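Local coordinates for molinate hydrolase (Gulosibacter molinativorax, PDB 4UB9), which hydrolyses the thiocarbamate herbicide molinate, as a zinc-binding member of the amidohydrolase family, at residues Ile316-Gln329 against Met361-Asp373. Residues are numbered along the deposited sequence; the frame is centred on the assembly and turned at random.
Sequences IEKLLEKQLWSEVQ and MIKAGVPLVLGTD
P367 CB sits above the plane of the W325 indole, offset toward its rim, 3.3 Å from W325 CE3. V369 CG2 reaches the same CE3. Here the neighbouring strands 326-328 and 368-370 run parallel. S326 N donates a nearly straight bond (172°) to P367 O, and V369 N returns one to S326 O at 2.9 Å. S326 OG, set beside its own backbone N (chi1 -64°), donates to a water that bridges L324 O and P367 O. M361 CE touches both S326 OG and L319 CD1, and lies 3.8 Å from L319 CD1.

Toward zinc, E327 OE1 lies 3.1 Å from G371 CA, where a side chain would clash. Q329 NE2 donates to E327 OE1 on its syn side (2.9 Å), and E327 OE2 accepts from H302 N, the backbone of a zinc ligand. Replacing Q329 by alanine would probably leave E327 OE1 without this donor and the carboxylate less firmly oriented.

The outer side is looser. There L320 CD2 meets A364 O (3.5 Å) beside exposed G365, whose positive phi closes a Schellman motif. Inside, I316 CG2 packs on A364 CB and V366 CG1.

Helices 333-341, 347-350 and 353-363 connect the two strands, a beta-alpha-beta connection consistent with a TIM barrel. Strand 299-301 flanks 326-328, helix 424-429 packs on W325 and V369, and helix 400-410 on V328 and L370.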
loop_
_atom_site.group_PDB
_atom_site.type_symbol
_atom_site.label_atom_id
_atom_site.label_comp_id
_atom_site.label_asym_id
_atom_site.label_seq_id
_atom_site.Cartn_x
_atom_site.Cartn_y
_atom_site.Cartn_z
ATOM N N ILE A 316 -27.125 -12.126 28.562
ATOM C CA ILE A 316 -28.513 -11.889 28.176
ATOM C C ILE A 316 -29.347 -11.710 29.417
ATOM O O ILE A 316 -30.224 -10.821 29.480
ATOM C CB ILE A 316 -29.052 -13.025 27.320
ATOM C CG1 ILE A 316 -28.469 -12.918 25.903
ATOM C CG2 ILE A 316 -30.557 -12.965 27.252
ATOM C CD1 ILE A 316 -28.770 -14.104 25.015
ATOM N N GLU A 317 -29.088 -12.534 30.427
ATOM C CA GLU A 317 -29.847 -12.439 31.702
ATOM C C GLU A 317 -29.657 -11.113 32.425
ATOM O O GLU A 317 -30.599 -10.534 32.954
ATOM C CB GLU A 317 -29.502 -13.605 32.623
ATOM C CG GLU A 317 -30.246 -14.880 32.236
ATOM C CD GLU A 317 -29.462 -16.124 32.666
ATOM O OE1 GLU A 317 -29.637 -17.179 32.033
ATOM O OE2 GLU A 317 -28.654 -16.043 33.632
ATOM N N LYS A 318 -28.457 -10.573 32.356
ATOM C CA LYS A 318 -28.244 -9.205 32.864
ATOM C C LYS A 318 -29.079 -8.153 32.129
ATOM O O LYS A 318 -29.554 -7.190 32.728
ATOM C CB LYS A 318 -26.800 -8.787 32.743
ATOM C CG LYS A 318 -25.850 -9.526 33.643
ATOM C CD LYS A 318 -24.522 -8.791 33.732
ATOM C CE LYS A 318 -23.424 -9.658 34.325
ATOM N NZ LYS A 318 -22.241 -8.801 34.644
ATOM N N LEU A 319 -29.213 -8.315 30.822
ATOM C CA LEU A 319 -29.966 -7.350 30.036
ATOM C C LEU A 319 -31.435 -7.388 30.459
ATOM O O LEU A 319 -32.108 -6.346 30.569
ATOM C CB LEU A 319 -29.861 -7.650 28.533
ATOM C CG LEU A 319 -28.523 -7.315 27.870
ATOM C CD1 LEU A 319 -28.444 -7.881 26.463
ATOM C CD2 LEU A 319 -28.296 -5.816 27.815
ATOM N N LEU A 320 -31.927 -8.591 30.653
ATOM C CA LEU A 320 -33.319 -8.803 31.078
ATOM C C LEU A 320 -33.533 -8.260 32.483
ATOM O O LEU A 320 -34.435 -7.483 32.736
ATOM C CB LEU A 320 -33.658 -10.281 31.056
ATOM C CG LEU A 320 -33.762 -10.839 29.626
ATOM C CD1 LEU A 320 -33.863 -12.352 29.663
ATOM C CD2 LEU A 320 -34.922 -10.241 28.829
ATOM N N GLU A 321 -32.636 -8.621 33.375
ATOM C CA GLU A 321 -32.761 -8.238 34.759
ATOM C C GLU A 321 -32.678 -6.702 34.890
ATOM O O GLU A 321 -33.473 -6.110 35.563
ATOM C CB GLU A 321 -31.680 -8.981 35.580
ATOM C CG GLU A 321 -31.848 -8.920 37.092
ATOM C CD GLU A 321 -31.126 -7.738 37.734
ATOM O OE1 GLU A 321 -30.014 -7.359 37.271
ATOM O OE2 GLU A 321 -31.674 -7.176 38.716
ATOM N N LYS A 322 -31.702 -6.071 34.246
ATOM C CA LYS A 322 -31.508 -4.596 34.344
ATOM C C LYS A 322 -32.413 -3.825 33.424
ATOM O O LYS A 322 -32.612 -2.651 33.593
ATOM C CB LYS A 322 -30.062 -4.200 34.081
ATOM C CG LYS A 322 -29.127 -4.527 35.239
ATOM C CD LYS A 322 -27.692 -4.793 34.806
ATOM C CE LYS A 322 -26.707 -4.744 35.982
ATOM N NZ LYS A 322 -26.198 -3.337 36.113
ATOM N N GLN A 323 -32.958 -4.506 32.423
ATOM C CA GLN A 323 -33.858 -3.862 31.426
ATOM C C GLN A 323 -33.169 -2.718 30.683
ATOM O O GLN A 323 -33.651 -1.622 30.636
ATOM C CB GLN A 323 -35.166 -3.379 32.083
ATOM C CG GLN A 323 -36.102 -4.534 32.427
ATOM C CD GLN A 323 -36.661 -5.208 31.162
ATOM O OE1 GLN A 323 -36.316 -6.354 30.831
ATOM N NE2 GLN A 323 -37.531 -4.493 30.451
ATOM N N LEU A 324 -32.004 -3.001 30.173
ATOM C CA LEU A 324 -31.271 -2.027 29.434
ATOM C C LEU A 324 -31.598 -2.156 27.945
ATOM O O LEU A 324 -31.821 -3.240 27.444
ATOM C CB LEU A 324 -29.747 -2.191 29.657
ATOM C CG LEU A 324 -29.225 -1.996 31.078
ATOM C CD1 LEU A 324 -27.752 -2.349 31.160
ATOM C CD2 LEU A 324 -29.430 -0.562 31.558
ATOM N N TRP A 325 -31.525 -1.023 27.249
ATOM C CA TRP A 325 -31.748 -0.975 25.823
ATOM C C TRP A 325 -30.507 -1.311 25.011
ATOM O O TRP A 325 -29.455 -0.682 25.144
ATOM C CB TRP A 325 -32.246 0.387 25.423
ATOM C CG TRP A 325 -33.532 0.740 25.987
ATOM C CD1 TRP A 325 -33.748 1.627 26.976
ATOM C CD2 TRP A 325 -34.810 0.274 25.575
ATOM N NE1 TRP A 325 -35.097 1.748 27.214
ATOM C CE2 TRP A 325 -35.769 0.915 26.377
ATOM C CE3 TRP A 325 -35.245 -0.626 24.613
ATOM C CZ2 TRP A 325 -37.132 0.678 26.263
ATOM C CZ3 TRP A 325 -36.628 -0.878 24.490
ATOM C CH2 TRP A 325 -37.543 -0.224 25.315
ATOM N N SER A 326 -30.664 -2.279 24.127
ATOM C CA SER A 326 -29.648 -2.601 23.104
ATOM C C SER A 326 -30.077 -2.162 21.721
ATOM O O SER A 326 -31.190 -2.522 21.292
ATOM C CB SER A 326 -29.476 -4.104 23.048
ATOM O OG SER A 326 -28.978 -4.592 24.252
ATOM N N GLU A 327 -29.260 -1.399 20.995
ATOM C CA GLU A 327 -29.495 -1.290 19.565
ATOM C C GLU A 327 -28.677 -2.325 18.874
ATOM O O GLU A 327 -27.598 -2.678 19.314
ATOM C CB GLU A 327 -29.438 0.124 18.917
ATOM C CG GLU A 327 -28.151 0.647 18.393
ATOM C CD GLU A 327 -27.802 0.329 16.945
ATOM O OE1 GLU A 327 -28.021 1.161 16.037
ATOM O OE2 GLU A 327 -27.188 -0.718 16.755
ATOM N N VAL A 328 -29.235 -2.835 17.795
ATOM C CA VAL A 328 -28.581 -3.872 16.994
ATOM C C VAL A 328 -28.747 -3.511 15.551
ATOM O O VAL A 328 -29.618 -2.710 15.204
ATOM C CB VAL A 328 -29.145 -5.259 17.221
ATOM C CG1 VAL A 328 -29.047 -5.620 18.690
ATOM C CG2 VAL A 328 -30.579 -5.314 16.772
ATOM N N GLN A 329 -27.812 -4.003 14.749
ATOM C CA GLN A 329 -27.699 -3.592 13.323
ATOM C C GLN A 329 -27.573 -4.842 12.498
ATOM O O GLN A 329 -26.483 -5.382 12.341
ATOM C CB GLN A 329 -26.521 -2.673 13.073
ATOM C CG GLN A 329 -26.768 -1.322 13.714
ATOM C CD GLN A 329 -25.585 -0.387 13.666
ATOM O OE1 GLN A 329 -24.681 -0.542 12.851
ATOM N NE2 GLN A 329 -25.611 0.599 14.515
ATOM N N MET A 361 -31.178 -12.723 20.921
ATOM C CA MET A 361 -31.642 -11.560 21.634
ATOM C C MET A 361 -33.146 -11.371 21.451
ATOM O O MET A 361 -33.872 -10.970 22.369
ATOM C CB MET A 361 -30.904 -10.323 21.174
ATOM C CG MET A 361 -29.437 -10.394 21.478
ATOM S SD MET A 361 -28.960 -9.689 23.068
ATOM C CE MET A 361 -29.120 -7.928 22.679
ATOM N N ILE A 362 -33.582 -11.548 20.226
ATOM C CA ILE A 362 -34.974 -11.372 19.876
ATOM C C ILE A 362 -35.780 -12.404 20.646
ATOM O O ILE A 362 -36.776 -12.077 21.262
ATOM C CB ILE A 362 -35.187 -11.568 18.360
ATOM C CG1 ILE A 362 -34.730 -10.334 17.589
ATOM C CG2 ILE A 362 -36.667 -11.860 18.019
ATOM C CD1 ILE A 362 -34.347 -10.616 16.143
ATOM N N LYS A 363 -35.323 -13.642 20.566
ATOM C CA LYS A 363 -35.974 -14.778 21.180
ATOM C C LYS A 363 -36.080 -14.642 22.681
ATOM O O LYS A 363 -37.103 -14.932 23.264
ATOM C CB LYS A 363 -35.234 -16.080 20.835
ATOM C CG LYS A 363 -35.854 -17.326 21.464
ATOM C CD LYS A 363 -37.370 -17.420 21.183
ATOM C CE LYS A 363 -38.228 -17.860 22.380
ATOM N NZ LYS A 363 -38.651 -19.283 22.276
ATOM N N ALA A 364 -35.050 -14.124 23.305
ATOM C CA ALA A 364 -35.106 -13.896 24.752
ATOM C C ALA A 364 -35.926 -12.668 25.137
ATOM O O ALA A 364 -36.134 -12.404 26.300
ATOM C CB ALA A 364 -33.701 -13.787 25.322
ATOM N N GLY A 365 -36.354 -11.892 24.154
ATOM C CA GLY A 365 -37.175 -10.697 24.398
ATOM C C GLY A 365 -36.463 -9.556 25.114
ATOM O O GLY A 365 -37.071 -8.833 25.875
ATOM N N VAL A 366 -35.181 -9.363 24.858
ATOM C CA VAL A 366 -34.498 -8.216 25.447
ATOM C C VAL A 366 -35.000 -6.940 24.798
ATOM O O VAL A 366 -35.538 -6.958 23.715
ATOM C CB VAL A 366 -32.979 -8.275 25.304
ATOM C CG1 VAL A 366 -32.436 -9.599 25.837
ATOM C CG2 VAL A 366 -32.546 -8.061 23.860
ATOM N N PRO A 367 -34.866 -5.812 25.497
ATOM C CA PRO A 367 -35.341 -4.556 24.926
ATOM C C PRO A 367 -34.443 -4.076 23.771
ATOM O O PRO A 367 -33.203 -3.972 23.934
ATOM C CB PRO A 367 -35.244 -3.574 26.112
ATOM C CG PRO A 367 -35.157 -4.426 27.335
ATOM C CD PRO A 367 -34.457 -5.664 26.911
ATOM N N LEU A 368 -35.064 -3.770 22.637
ATOM C CA LEU A 368 -34.334 -3.541 21.396
ATOM C C LEU A 368 -34.701 -2.229 20.793
ATOM O O LEU A 368 -35.864 -1.862 20.722
ATOM C CB LEU A 368 -34.612 -4.687 20.382
ATOM C CG LEU A 368 -34.003 -6.036 20.770
ATOM C CD1 LEU A 368 -34.633 -7.199 20.017
ATOM C CD2 LEU A 368 -32.496 -6.027 20.538
ATOM N N VAL A 369 -33.697 -1.575 20.264
ATOM C CA VAL A 369 -33.845 -0.290 19.594
ATOM C C VAL A 369 -33.365 -0.310 18.148
ATOM O O VAL A 369 -32.336 -0.887 17.801
ATOM C CB VAL A 369 -33.047 0.775 20.321
ATOM C CG1 VAL A 369 -32.914 2.054 19.479
ATOM C CG2 VAL A 369 -33.733 1.082 21.645
ATOM N N LEU A 370 -34.162 0.302 17.273
ATOM C CA LEU A 370 -33.797 0.391 15.875
ATOM C C LEU A 370 -32.689 1.423 15.698
ATOM O O LEU A 370 -32.811 2.581 16.126
ATOM C CB LEU A 370 -35.005 0.764 15.000
ATOM C CG LEU A 370 -34.790 0.817 13.473
ATOM C CD1 LEU A 370 -36.111 0.541 12.773
ATOM C CD2 LEU A 370 -34.249 2.166 12.987
ATOM N N GLY A 371 -31.662 1.014 14.968
ATOM C CA GLY A 371 -30.587 1.915 14.529
ATOM C C GLY A 371 -29.762 1.264 13.454
ATOM O O GLY A 371 -29.675 0.055 13.395
ATOM N N THR A 372 -29.164 2.079 12.586
ATOM C CA THR A 372 -28.573 1.545 11.340
ATOM C C THR A 372 -27.188 2.001 10.904
ATOM O O THR A 372 -26.613 1.411 10.011
ATOM C CB THR A 372 -29.481 1.917 10.155
ATOM O OG1 THR A 372 -29.617 3.341 10.116
ATOM C CG2 THR A 372 -30.864 1.258 10.312
ATOM N N ASP A 373 -26.692 3.074 11.489
ATOM C CA ASP A 373 -25.436 3.695 11.083
ATOM C C ASP A 373 -25.614 4.330 9.730
ATOM O O ASP A 373 -24.648 4.659 9.069
ATOM C CB ASP A 373 -24.242 2.689 11.064
ATOM C CG ASP A 373 -23.427 2.631 12.403
ATOM O OD1 ASP A 373 -23.398 3.632 13.165
ATOM O OD2 ASP A 373 -22.815 1.564 12.691
HETATM O O HOH W 1 -31.202 -5.173 25.714
#